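Local coordinates for protein peroxisomal acyl-coenzyme A oxidase 1 (Arabidopsis thaliana, PDB 1W07) that oxidises long- and medium-chain acyl-CoAs to 2-trans-enoyl-CoAs in the peroxisome, using FAD and passing the electrons to oxygen to give hydrogen peroxide, at residues 344-349 with 536-541; 455-460 with 524-529; 469-472 with 476-479; 562-565 with 570-573. The protein carries 1 engineered substitution. All coordinates share one frame; numbering follows the deposited sequence.

Contact 1. Residues 344-349 with 536-541; sequences FRFVGE and IAKLEQ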
loop_
_atom_site.group_PDB
_atom_site.type_symbol
_atom_site.label_atom_id
_atom_site.label_comp_id
_atom_site.label_asym_id
_atom_site.label_seq_id
_atom_site.Cartn_x
_atom_site.Cartn_y
_atom_site.Cartn_z
ATOM N N PHE B 344 2.900 -15.294 -12.592
ATOM C CA PHE B 344 2.061 -15.881 -11.541
ATOM C C PHE B 344 0.946 -16.725 -12.131
ATOM O O PHE B 344 0.501 -17.700 -11.528
ATOM C CB PHE B 344 1.471 -14.799 -10.634
ATOM C CG PHE B 344 2.501 -13.998 -9.880
ATOM C CD1 PHE B 344 3.833 -14.414 -9.806
ATOM C CD2 PHE B 344 2.123 -12.837 -9.216
ATOM C CE1 PHE B 344 4.768 -13.678 -9.077
ATOM C CE2 PHE B 344 3.037 -12.102 -8.488
ATOM C CZ PHE B 344 4.370 -12.520 -8.416
ATOM N N ARG B 345 0.482 -16.356 -13.318
ATOM C CA ARG B 345 -0.549 -17.136 -14.007
ATOM C C ARG B 345 0.029 -18.543 -14.346
ATOM O O ARG B 345 -0.584 -19.577 -14.060
ATOM C CB ARG B 345 -0.927 -16.398 -15.298
ATOM C CG ARG B 345 -2.155 -16.917 -16.009
ATOM C CD ARG B 345 -3.370 -16.655 -15.158
ATOM N NE ARG B 345 -4.598 -16.808 -15.917
ATOM C CZ ARG B 345 -5.786 -16.409 -15.478
ATOM N NH1 ARG B 345 -5.897 -15.827 -14.284
ATOM N NH2 ARG B 345 -6.863 -16.594 -16.225
ATOM N N PHE B 346 1.221 -18.569 -14.945
ATOM C CA PHE B 346 1.861 -19.830 -15.326
ATOM C C PHE B 346 2.259 -20.672 -14.100
ATOM O O PHE B 346 2.097 -21.902 -14.100
ATOM C CB PHE B 346 3.082 -19.537 -16.212
ATOM C CG PHE B 346 2.731 -18.857 -17.527
ATOM C CD1 PHE B 346 3.595 -17.931 -18.109
ATOM C CD2 PHE B 346 1.519 -19.124 -18.167
ATOM C CE1 PHE B 346 3.256 -17.277 -19.303
ATOM C CE2 PHE B 346 1.165 -18.482 -19.359
ATOM C CZ PHE B 346 2.039 -17.550 -19.928
ATOM N N VAL B 347 2.759 -20.022 -13.055
ATOM C CA VAL B 347 3.132 -20.773 -11.870
ATOM C C VAL B 347 1.850 -21.319 -11.245
ATOM O O VAL B 347 1.853 -22.358 -10.594
ATOM C CB VAL B 347 3.917 -19.897 -10.848
ATOM C CG1 VAL B 347 2.964 -19.062 -10.006
ATOM C CG2 VAL B 347 4.793 -20.790 -9.974
ATOM N N GLY B 348 0.748 -20.614 -11.472
ATOM C CA GLY B 348 -0.533 -21.052 -10.949
ATOM C C GLY B 348 -0.998 -22.279 -11.710
ATOM O O GLY B 348 -1.632 -23.176 -11.143
ATOM N N GLU B 349 -0.691 -22.325 -13.004
ATOM C CA GLU B 349 -1.080 -23.472 -13.827
ATOM C C GLU B 349 -0.341 -24.698 -13.308
ATOM O O GLU B 349 -0.926 -25.779 -13.182
ATOM C CB GLU B 349 -0.688 -23.251 -15.295
ATOM C CG GLU B 349 -1.706 -22.469 -16.135
ATOM C CD GLU B 349 -1.190 -22.152 -17.544
ATOM O OE1 GLU B 349 -0.379 -22.935 -18.086
ATOM O OE2 GLU B 349 -1.613 -21.128 -18.117
ATOM N N ILE B 536 10.130 -20.209 -17.633
ATOM C CA ILE B 536 11.045 -20.700 -18.665
ATOM C C ILE B 536 10.529 -22.045 -19.208
ATOM O O ILE B 536 10.666 -22.347 -20.395
ATOM C CB ILE B 536 12.477 -20.891 -18.092
ATOM C CG1 ILE B 536 13.064 -19.531 -17.723
ATOM C CG2 ILE B 536 13.363 -21.633 -19.095
ATOM C CD1 ILE B 536 14.460 -19.592 -17.123
ATOM N N ALA B 537 9.933 -22.850 -18.332
ATOM C CA ALA B 537 9.401 -24.143 -18.743
ATOM C C ALA B 537 8.177 -23.934 -19.625
ATOM O O ALA B 537 7.927 -24.698 -20.559
ATOM C CB ALA B 537 9.020 -24.973 -17.524
ATOM N N LYS B 538 7.412 -22.891 -19.324
ATOM C CA LYS B 538 6.208 -22.604 -20.084
ATOM C C LYS B 538 6.547 -22.299 -21.531
ATOM O O LYS B 538 5.804 -22.678 -22.441
ATOM C CB LYS B 538 5.466 -21.416 -19.474
ATOM C CG LYS B 538 4.179 -21.047 -20.209
ATOM C CD LYS B 538 3.141 -22.158 -20.113
ATOM C CE LYS B 538 1.857 -21.777 -20.841
ATOM N NZ LYS B 538 0.805 -22.816 -20.664
ATOM N N LEU B 539 7.668 -21.616 -21.735
ATOM C CA LEU B 539 8.110 -21.235 -23.073
ATOM C C LEU B 539 8.593 -22.430 -23.887
ATOM O O LEU B 539 8.777 -22.318 -25.099
ATOM C CB LEU B 539 9.238 -20.208 -22.983
ATOM C CG LEU B 539 8.954 -18.919 -22.220
ATOM C CD1 LEU B 539 10.205 -18.067 -22.212
ATOM C CD2 LEU B 539 7.807 -18.168 -22.862
ATOM N N GLU B 540 8.804 -23.561 -23.220
ATOM C CA GLU B 540 9.270 -24.764 -23.901
ATOM C C GLU B 540 8.095 -25.513 -24.521
ATOM O O GLU B 540 8.282 -26.437 -25.309
ATOM C CB GLU B 540 10.009 -25.677 -22.922
ATOM C CG GLU B 540 11.098 -24.971 -22.136
ATOM C CD GLU B 540 11.957 -25.928 -21.334
ATOM O OE1 GLU B 540 11.403 -26.879 -20.740
ATOM O OE2 GLU B 540 13.187 -25.717 -21.287
ATOM N N GLN B 541 6.886 -25.106 -24.152
ATOM C CA GLN B 541 5.674 -25.728 -24.666
ATOM C C GLN B 541 5.340 -25.163 -26.045
ATOM O O GLN B 541 5.926 -24.168 -26.486
ATOM C CB GLN B 541 4.504 -25.462 -23.721
ATOM C CG GLN B 541 4.587 -26.173 -22.368
ATOM C CD GLN B 541 3.447 -25.781 -21.439
ATOM O OE1 GLN B 541 2.405 -25.301 -21.889
ATOM N NE2 GLN B 541 3.633 -25.999 -20.140
HETATM O O HOH W 1 -1.684 -21.142 -20.787
HETATM O O HOH W 2 1.545 -24.947 -18.102
#

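Contact 2. Residues 455-460 with 524-529; sequences TAYMGR and IAHCQL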
loop_
_atom_site.group_PDB
_atom_site.type_symbol
_atom_site.label_atom_id
_atom_site.label_comp_id
_atom_site.label_asym_id
_atom_site.label_seq_id
_atom_site.Cartn_x
_atom_site.Cartn_y
_atom_site.Cartn_z
ATOM N N THR B 455 13.717 -28.807 -5.518
ATOM C CA THR B 455 14.951 -28.653 -4.748
ATOM C C THR B 455 16.072 -29.503 -5.353
ATOM O O THR B 455 17.145 -29.644 -4.771
ATOM C CB THR B 455 14.747 -29.077 -3.272
ATOM O OG1 THR B 455 14.378 -30.462 -3.216
ATOM C CG2 THR B 455 13.643 -28.254 -2.629
ATOM N N ALA B 456 15.819 -30.060 -6.532
ATOM C CA ALA B 456 16.806 -30.894 -7.206
ATOM C C ALA B 456 18.114 -30.138 -7.414
ATOM O O ALA B 456 19.201 -30.699 -7.258
ATOM C CB ALA B 456 16.255 -31.367 -8.545
ATOM N N TYR B 457 18.008 -28.858 -7.754
ATOM C CA TYR B 457 19.194 -28.048 -7.984
ATOM C C TYR B 457 20.095 -28.039 -6.767
ATOM O O TYR B 457 21.311 -27.901 -6.884
ATOM C CB TYR B 457 18.790 -26.611 -8.336
ATOM C CG TYR B 457 18.275 -25.799 -7.160
ATOM C CD1 TYR B 457 19.097 -24.880 -6.504
ATOM C CD2 TYR B 457 16.969 -25.953 -6.703
ATOM C CE1 TYR B 457 18.627 -24.129 -5.418
ATOM C CE2 TYR B 457 16.485 -25.211 -5.615
ATOM C CZ TYR B 457 17.319 -24.303 -4.978
ATOM O OH TYR B 457 16.843 -23.594 -3.896
ATOM N N MET B 458 19.490 -28.178 -5.594
ATOM C CA MET B 458 20.258 -28.163 -4.355
ATOM C C MET B 458 21.207 -29.346 -4.310
ATOM O O MET B 458 22.072 -29.420 -3.444
ATOM C CB MET B 458 19.321 -28.189 -3.142
ATOM C CG MET B 458 18.424 -26.959 -3.032
ATOM S SD MET B 458 17.355 -26.976 -1.578
ATOM C CE MET B 458 18.452 -26.163 -0.364
ATOM N N GLY B 459 21.042 -30.266 -5.256
ATOM C CA GLY B 459 21.903 -31.430 -5.318
ATOM C C GLY B 459 23.181 -31.125 -6.080
ATOM O O GLY B 459 24.242 -31.677 -5.789
ATOM N N ARG B 460 23.077 -30.234 -7.061
ATOM C CA ARG B 460 24.221 -29.855 -7.873
ATOM C C ARG B 460 24.997 -28.703 -7.244
ATOM O O ARG B 460 25.481 -27.809 -7.947
ATOM C CB ARG B 460 23.758 -29.469 -9.283
ATOM C CG ARG B 460 23.195 -30.644 -10.067
ATOM C CD ARG B 460 22.764 -30.272 -11.483
ATOM N NE ARG B 460 21.394 -29.769 -11.560
ATOM C CZ ARG B 460 21.028 -28.519 -11.297
ATOM N NH1 ARG B 460 21.932 -27.616 -10.937
ATOM N NH2 ARG B 460 19.753 -28.168 -11.405
ATOM N N ILE B 524 12.618 -16.830 0.283
ATOM C CA ILE B 524 12.069 -16.008 -0.793
ATOM C C ILE B 524 12.846 -16.249 -2.076
ATOM O O ILE B 524 12.246 -16.370 -3.145
ATOM C CB ILE B 524 12.114 -14.497 -0.433
ATOM C CG1 ILE B 524 10.985 -14.188 0.563
ATOM C CG2 ILE B 524 12.009 -13.636 -1.705
ATOM C CD1 ILE B 524 11.076 -12.815 1.156
ATOM N N ALA B 525 14.176 -16.317 -1.977
ATOM C CA ALA B 525 15.017 -16.563 -3.162
ATOM C C ALA B 525 14.665 -17.916 -3.777
ATOM O O ALA B 525 14.631 -18.057 -4.993
ATOM C CB ALA B 525 16.524 -16.516 -2.793
ATOM N N HIS B 526 14.394 -18.910 -2.937
ATOM C CA HIS B 526 14.018 -20.230 -3.422
ATOM C C HIS B 526 12.698 -20.153 -4.188
ATOM O O HIS B 526 12.584 -20.661 -5.298
ATOM C CB HIS B 526 13.869 -21.195 -2.253
ATOM C CG HIS B 526 13.378 -22.551 -2.656
ATOM N ND1 HIS B 526 14.148 -23.444 -3.370
ATOM C CD2 HIS B 526 12.197 -23.173 -2.429
ATOM C CE1 HIS B 526 13.463 -24.555 -3.563
ATOM N NE2 HIS B 526 12.278 -24.418 -3.000
ATOM N N CYS B 527 11.697 -19.506 -3.600
ATOM C CA CYS B 527 10.394 -19.351 -4.254
ATOM C C CYS B 527 10.488 -18.595 -5.576
ATOM O O CYS B 527 9.756 -18.914 -6.519
ATOM C CB CYS B 527 9.418 -18.620 -3.341
ATOM S SG CYS B 527 9.059 -19.538 -1.857
ATOM N N GLN B 528 11.369 -17.594 -5.651
ATOM C CA GLN B 528 11.522 -16.821 -6.886
ATOM C C GLN B 528 12.116 -17.706 -7.973
ATOM O O GLN B 528 11.716 -17.625 -9.136
ATOM C CB GLN B 528 12.406 -15.584 -6.649
ATOM C CG GLN B 528 11.744 -14.539 -5.744
ATOM C CD GLN B 528 12.667 -13.392 -5.358
ATOM O OE1 GLN B 528 13.890 -13.546 -5.308
ATOM N NE2 GLN B 528 12.078 -12.248 -5.028
ATOM N N LEU B 529 13.077 -18.542 -7.592
ATOM C CA LEU B 529 13.697 -19.467 -8.542
ATOM C C LEU B 529 12.595 -20.341 -9.141
ATOM O O LEU B 529 12.556 -20.554 -10.346
ATOM C CB LEU B 529 14.715 -20.352 -7.827
ATOM C CG LEU B 529 15.175 -21.615 -8.563
ATOM C CD1 LEU B 529 15.899 -21.268 -9.867
ATOM C CD2 LEU B 529 16.082 -22.405 -7.634
#

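Contact 3. Residues 469-472 with 476-479; sequences SGVQ and DWLN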
loop_
_atom_site.group_PDB
_atom_site.type_symbol
_atom_site.label_atom_id
_atom_site.label_comp_id
_atom_site.label_asym_id
_atom_site.label_seq_id
_atom_site.Cartn_x
_atom_site.Cartn_y
_atom_site.Cartn_z
ATOM N N SER B 469 29.327 -17.292 -14.172
ATOM C CA SER B 469 28.546 -17.075 -15.380
ATOM C C SER B 469 29.454 -16.687 -16.546
ATOM O O SER B 469 30.411 -15.928 -16.374
ATOM C CB SER B 469 27.514 -15.974 -15.125
ATOM O OG SER B 469 26.612 -15.864 -16.205
ATOM N N GLY B 470 29.153 -17.212 -17.730
ATOM C CA GLY B 470 29.958 -16.906 -18.899
ATOM C C GLY B 470 29.505 -15.654 -19.620
ATOM O O GLY B 470 30.036 -15.312 -20.677
ATOM N N VAL B 471 28.524 -14.969 -19.042
ATOM C CA VAL B 471 27.984 -13.749 -19.633
ATOM C C VAL B 471 29.086 -12.785 -20.067
ATOM O O VAL B 471 29.934 -12.390 -19.266
ATOM C CB VAL B 471 27.051 -13.022 -18.643
ATOM C CG1 VAL B 471 26.663 -11.671 -19.196
ATOM C CG2 VAL B 471 25.804 -13.867 -18.391
ATOM N N GLN B 472 29.067 -12.418 -21.344
ATOM C CA GLN B 472 30.051 -11.496 -21.900
ATOM C C GLN B 472 29.329 -10.394 -22.657
ATOM O O GLN B 472 29.911 -9.348 -22.964
ATOM C CB GLN B 472 31.014 -12.235 -22.840
ATOM C CG GLN B 472 31.908 -13.266 -22.153
ATOM C CD GLN B 472 32.914 -13.902 -23.100
ATOM O OE1 GLN B 472 33.686 -13.206 -23.765
ATOM N NE2 GLN B 472 32.917 -15.228 -23.160
ATOM N N ASP B 476 23.402 -12.427 -23.650
ATOM C CA ASP B 476 23.577 -13.699 -22.954
ATOM C C ASP B 476 22.570 -13.896 -21.821
ATOM O O ASP B 476 22.310 -15.023 -21.399
ATOM C CB ASP B 476 25.003 -13.820 -22.402
ATOM C CG ASP B 476 26.050 -13.907 -23.499
ATOM O OD1 ASP B 476 25.846 -14.687 -24.459
ATOM O OD2 ASP B 476 27.084 -13.206 -23.402
ATOM N N TRP B 477 21.993 -12.805 -21.329
ATOM C CA TRP B 477 21.024 -12.910 -20.247
ATOM C C TRP B 477 19.653 -13.365 -20.721
ATOM O O TRP B 477 18.712 -13.404 -19.938
ATOM C CB TRP B 477 20.915 -11.579 -19.499
ATOM C CG TRP B 477 22.006 -11.394 -18.493
ATOM C CD1 TRP B 477 23.028 -10.488 -18.540
ATOM C CD2 TRP B 477 22.179 -12.131 -17.286
ATOM N NE1 TRP B 477 23.829 -10.611 -17.430
ATOM C CE2 TRP B 477 23.332 -11.621 -16.645
ATOM C CE3 TRP B 477 21.471 -13.174 -16.675
ATOM C CZ2 TRP B 477 23.793 -12.125 -15.423
ATOM C CZ3 TRP B 477 21.930 -13.669 -15.461
ATOM C CH2 TRP B 477 23.077 -13.146 -14.852
ATOM N N LEU B 478 19.542 -13.705 -22.007
ATOM C CA LEU B 478 18.273 -14.183 -22.564
ATOM C C LEU B 478 18.333 -15.700 -22.682
ATOM O O LEU B 478 17.398 -16.343 -23.155
ATOM C CB LEU B 478 18.004 -13.550 -23.936
ATOM C CG LEU B 478 17.873 -12.020 -23.960
ATOM C CD1 LEU B 478 17.698 -11.528 -25.408
ATOM C CD2 LEU B 478 16.698 -11.581 -23.058
ATOM N N ASN B 479 19.449 -16.270 -22.246
ATOM C CA ASN B 479 19.617 -17.720 -22.287
ATOM C C ASN B 479 19.046 -18.333 -21.005
ATOM O O ASN B 479 19.452 -17.966 -19.899
ATOM C CB ASN B 479 21.093 -18.067 -22.424
ATOM C CG ASN B 479 21.321 -19.541 -22.618
ATOM O OD1 ASN B 479 21.037 -20.346 -21.735
ATOM N ND2 ASN B 479 21.815 -19.911 -23.794
#

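Contact 4. Residues 562-565 with 570-573; sequences YLLH and DFLS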
loop_
_atom_site.group_PDB
_atom_site.type_symbol
_atom_site.label_atom_id
_atom_site.label_comp_id
_atom_site.label_asym_id
_atom_site.label_seq_id
_atom_site.Cartn_x
_atom_site.Cartn_y
_atom_site.Cartn_z
ATOM N N TYR B 562 14.511 -8.420 -13.763
ATOM C CA TYR B 562 14.058 -7.400 -12.829
ATOM C C TYR B 562 14.381 -7.836 -11.405
ATOM O O TYR B 562 14.854 -7.039 -10.596
ATOM C CB TYR B 562 12.548 -7.180 -12.957
ATOM C CG TYR B 562 12.031 -6.204 -11.933
ATOM C CD1 TYR B 562 12.327 -4.847 -12.037
ATOM C CD2 TYR B 562 11.282 -6.637 -10.841
ATOM C CE1 TYR B 562 11.895 -3.944 -11.083
ATOM C CE2 TYR B 562 10.836 -5.738 -9.876
ATOM C CZ TYR B 562 11.151 -4.394 -10.007
ATOM O OH TYR B 562 10.736 -3.482 -9.063
ATOM N N LEU B 563 14.116 -9.102 -11.100
ATOM C CA LEU B 563 14.391 -9.624 -9.758
ATOM C C LEU B 563 15.897 -9.678 -9.517
ATOM O O LEU B 563 16.368 -9.411 -8.409
ATOM C CB LEU B 563 13.784 -11.020 -9.586
ATOM C CG LEU B 563 12.250 -11.142 -9.464
ATOM C CD1 LEU B 563 11.869 -12.610 -9.286
ATOM C CD2 LEU B 563 11.755 -10.324 -8.275
ATOM N N LEU B 564 16.661 -10.016 -10.551
ATOM C CA LEU B 564 18.109 -10.061 -10.404
ATOM C C LEU B 564 18.601 -8.674 -9.993
ATOM O O LEU B 564 19.420 -8.527 -9.087
ATOM C CB LEU B 564 18.749 -10.490 -11.724
ATOM C CG LEU B 564 20.234 -10.895 -11.657
ATOM C CD1 LEU B 564 20.558 -11.850 -12.781
ATOM C CD2 LEU B 564 21.096 -9.668 -11.749
ATOM N N HIS B 565 18.090 -7.650 -10.659
ATOM C CA HIS B 565 18.471 -6.282 -10.350
ATOM C C HIS B 565 17.991 -5.866 -8.960
ATOM O O HIS B 565 18.751 -5.289 -8.172
ATOM C CB HIS B 565 17.908 -5.334 -11.416
ATOM C CG HIS B 565 18.237 -3.894 -11.188
ATOM N ND1 HIS B 565 17.507 -3.089 -10.341
ATOM C CD2 HIS B 565 19.219 -3.115 -11.698
ATOM C CE1 HIS B 565 18.019 -1.871 -10.346
ATOM N NE2 HIS B 565 19.061 -1.861 -11.159
ATOM N N ASP B 570 22.226 -10.188 -3.567
ATOM C CA ASP B 570 22.222 -11.646 -3.382
ATOM C C ASP B 570 23.071 -12.354 -4.451
ATOM O O ASP B 570 23.802 -13.299 -4.145
ATOM C CB ASP B 570 20.797 -12.212 -3.461
ATOM C CG ASP B 570 19.891 -11.739 -2.332
ATOM O OD1 ASP B 570 20.381 -11.167 -1.336
ATOM O OD2 ASP B 570 18.666 -11.962 -2.452
ATOM N N PHE B 571 22.955 -11.916 -5.706
ATOM C CA PHE B 571 23.712 -12.534 -6.799
ATOM C C PHE B 571 25.217 -12.198 -6.781
ATOM O O PHE B 571 26.053 -13.076 -7.019
ATOM C CB PHE B 571 23.106 -12.132 -8.151
ATOM C CG PHE B 571 21.707 -12.646 -8.369
ATOM C CD1 PHE B 571 20.616 -12.009 -7.785
ATOM C CD2 PHE B 571 21.482 -13.781 -9.140
ATOM C CE1 PHE B 571 19.321 -12.492 -7.960
ATOM C CE2 PHE B 571 20.189 -14.275 -9.323
ATOM C CZ PHE B 571 19.105 -13.627 -8.729
ATOM N N LEU B 572 25.562 -10.942 -6.499
ATOM C CA LEU B 572 26.966 -10.541 -6.458
ATOM C C LEU B 572 27.742 -11.213 -5.324
ATOM O O LEU B 572 28.971 -11.297 -5.372
ATOM C CB LEU B 572 27.090 -9.022 -6.329
ATOM C CG LEU B 572 26.750 -8.207 -7.577
ATOM C CD1 LEU B 572 26.961 -6.723 -7.297
ATOM C CD2 LEU B 572 27.618 -8.673 -8.744
ATOM N N SER B 573 27.036 -11.690 -4.307
ATOM C CA SER B 573 27.697 -12.359 -3.192
ATOM C C SER B 573 28.183 -13.758 -3.565
ATOM O O SER B 573 29.068 -14.306 -2.909
ATOM C CB SER B 573 26.747 -12.465 -2.001
ATOM O OG SER B 573 26.453 -11.189 -1.465
#

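Contact 1. Residues 344-349 with 536-541
Helix 328-363 meets the C-terminal end of helix 516-538 where Phe346 and Lys538 bring their CA atoms within 7.0 Å, and a type I turn from Lys538 to Gln541 leads the chain away. Lysine suits this place because it has both a greasy stem and a charged end. Its CG is anti to the backbone N, and a bend at chi2 (65°) lays the stem across Phe346 at about a right angle. Lys538 CG sits over the middle of the ring, 3.7 Å from the centroid of the Phe346 ring and 8° off its normal, a CH-pi contact. Beyond it, Lys538 CE lies 3.7 Å from Phe346 CE2. The ammonium group then reaches Glu349, nearly one helical turn after Phe346: Lys538 NZ to Glu349 OE1 is a salt bridge of 2.8 Å on the syn lone pair. Gln541 OE1 takes a second bond from Lys538 NZ at 3.2 Å, the donor tilted 34° from the carbonyl plane. One water links Glu349 OE2 to the same ammonium, and another joins Glu349 OE1 to Gln541 NE2. Phe535 meets Phe346 edge-to-face. Two helices of the acyl-CoA oxidase fold, one from the C-alpha1 domain and one from the C-terminal helical domain, thus pack through an aliphatic-aromatic contact flanked by a water-bridged salt bridge.

Contact 2. Residues 455-460 with 524-529
His526 and Leu529, nearly one helical turn apart on helix 516-538, both meet Tyr457 of the 3-10 turn that holds it. His526 comes first. With chi1 at 175° its ring swings away from the backbone N, which brings the end of the imidazole up to the phenol, and His526 ND1 makes a hydrogen bond of 2.7 Å with Tyr457 OH in which either partner could be the donor. The two rings meet rim to rim, their planes 24° apart. Thr455 adds its methyl to the imidazole, Thr455 CG2 lying 3.8 Å from His526 CE1, while its hydroxyl is bonded to the carbonyl of Val452. Leu529 follows with a branch laid on one face of the phenol: Leu529 CD2 is 3.5 Å from the centroid of the Tyr457 ring, 15° off the normal. Met458 CG covers the opposite face, so the flat ring is sandwiched between aliphatic groups. Leu529 also packs on Phe487 of helix 480-503. A phenylalanine in place of Tyr457 could keep the ring between its aliphatic covers but would probably leave His526 ND1 without this mate. Tyrosine combines an apolar ring with a polar end, and here the buried hydroxyl and imidazole nitrogen satisfy each other inside an otherwise apolar contact.

Contact 3. Residues 469-472 with 476-479
Val471 against Trp477, and the backbone of Gln472 against Asp476, carry this contact within one loop. At the start of the first segment the Ser469 carbonyl is bonded to the side-chain amide of Gln581, and the Ser469 backbone pairs with that of Cys576, the disulfide partner of Cys467. Both branches of Val471 touch the indole. Val471 CG2 stands over one face, 4.0 Å from the centroid of the five-membered ring of Trp477 and 20° off its normal, while Val471 CG1 comes 3.5 Å from Trp477 NE1. The two methyls together span the pyrrole part of the indole, as a beta-branched residue can. Trp477 NE1 gives its hydrogen bond to the carbonyl of Gln581. Gln472 follows: its backbone N gives a hydrogen bond of 3.0 Å to Asp476 OD2, nearly straight at 167°, though the position of that oxygen is less certain. Asp476 OD1 also forms a salt bridge with Lys473. An alanine in place of Trp477 would probably uncover the Val471 methyls and leave the Gln581 carbonyl without its indole donor. The loop joins helix 461-464 to helix 480-503; Val471 and Trp477 both pack on Val482 of the latter, and on Leu584 and Ala585 of helix 579-596 respectively, while Trp477 also touches Leu561 of helix 548-566.

Contact 4. Residues 562-565 with 570-573
Leu564 and Phe571 form the heart of this buried contact between the last turn of helix 548-566 and the short helix 568-572. The branch point of the leucine does the touching: Leu564 CG lies over the centre of the phenyl ring, 3.8 Å from the centroid of the Phe571 ring and 3° off its normal, so the CH-pi contact is almost exactly face-on. The leucine backbone joins in at one side of the ring, where Leu564 CA is 3.7 Å from Phe571 CE1. The benzyl group is therefore pressed against the helix itself as well as against a side chain. Phe571 holds its CG anti to the carbonyl carbon (chi1 -65°), and its ring lies against helix 548-566, spanning the 7.1 Å between Leu564 CA and Phe571 CA. In so apolar and enclosed a setting, a flat phenyl ring can settle closely on the helix surface and a leucine can fill the space above its face.

Outside this pair, Phe487 of helix 480-503 meets Phe571 edge-to-face and also packs on Leu563, while Ala486 adds an aliphatic contact to Phe571. Next door in sequence, Asp570 makes a salt bridge through OD2 with Arg490 NH2, tying the short helix to helix 480-503 beside the aromatic contact. At the outer edge, Leu572 and Ser573 pack on Ser573 and Leu572 of the second subunit. The whole is a pair of consecutive helices joined by a short link and packed through a leucine-phenylalanine contact, within the C-terminal helical domain of acyl-CoA oxidase and at the homodimer interface.

Contacts 1 and 2 both use helix 516-538, contact 1 at its C-terminal end and contact 2 further back, their centres about 17 Å apart. Contact 3 is nested along the chain inside the loop closed by contact 2, which is itself nested inside that of contact 1. Contact 4 comes after all three in sequence yet touches two of them: Trp477 CH2 of contact 3 packs against Leu564 CD1 at 3.5 Å, and Gln528 NE2 of contact 2 lies 3.8 Å from Leu563 CD2. Contacts 3 and 4 have centres about 14 Å apart. All four lie away from the FAD and the proposed proton acceptor Glu424, within the helical part of the subunit.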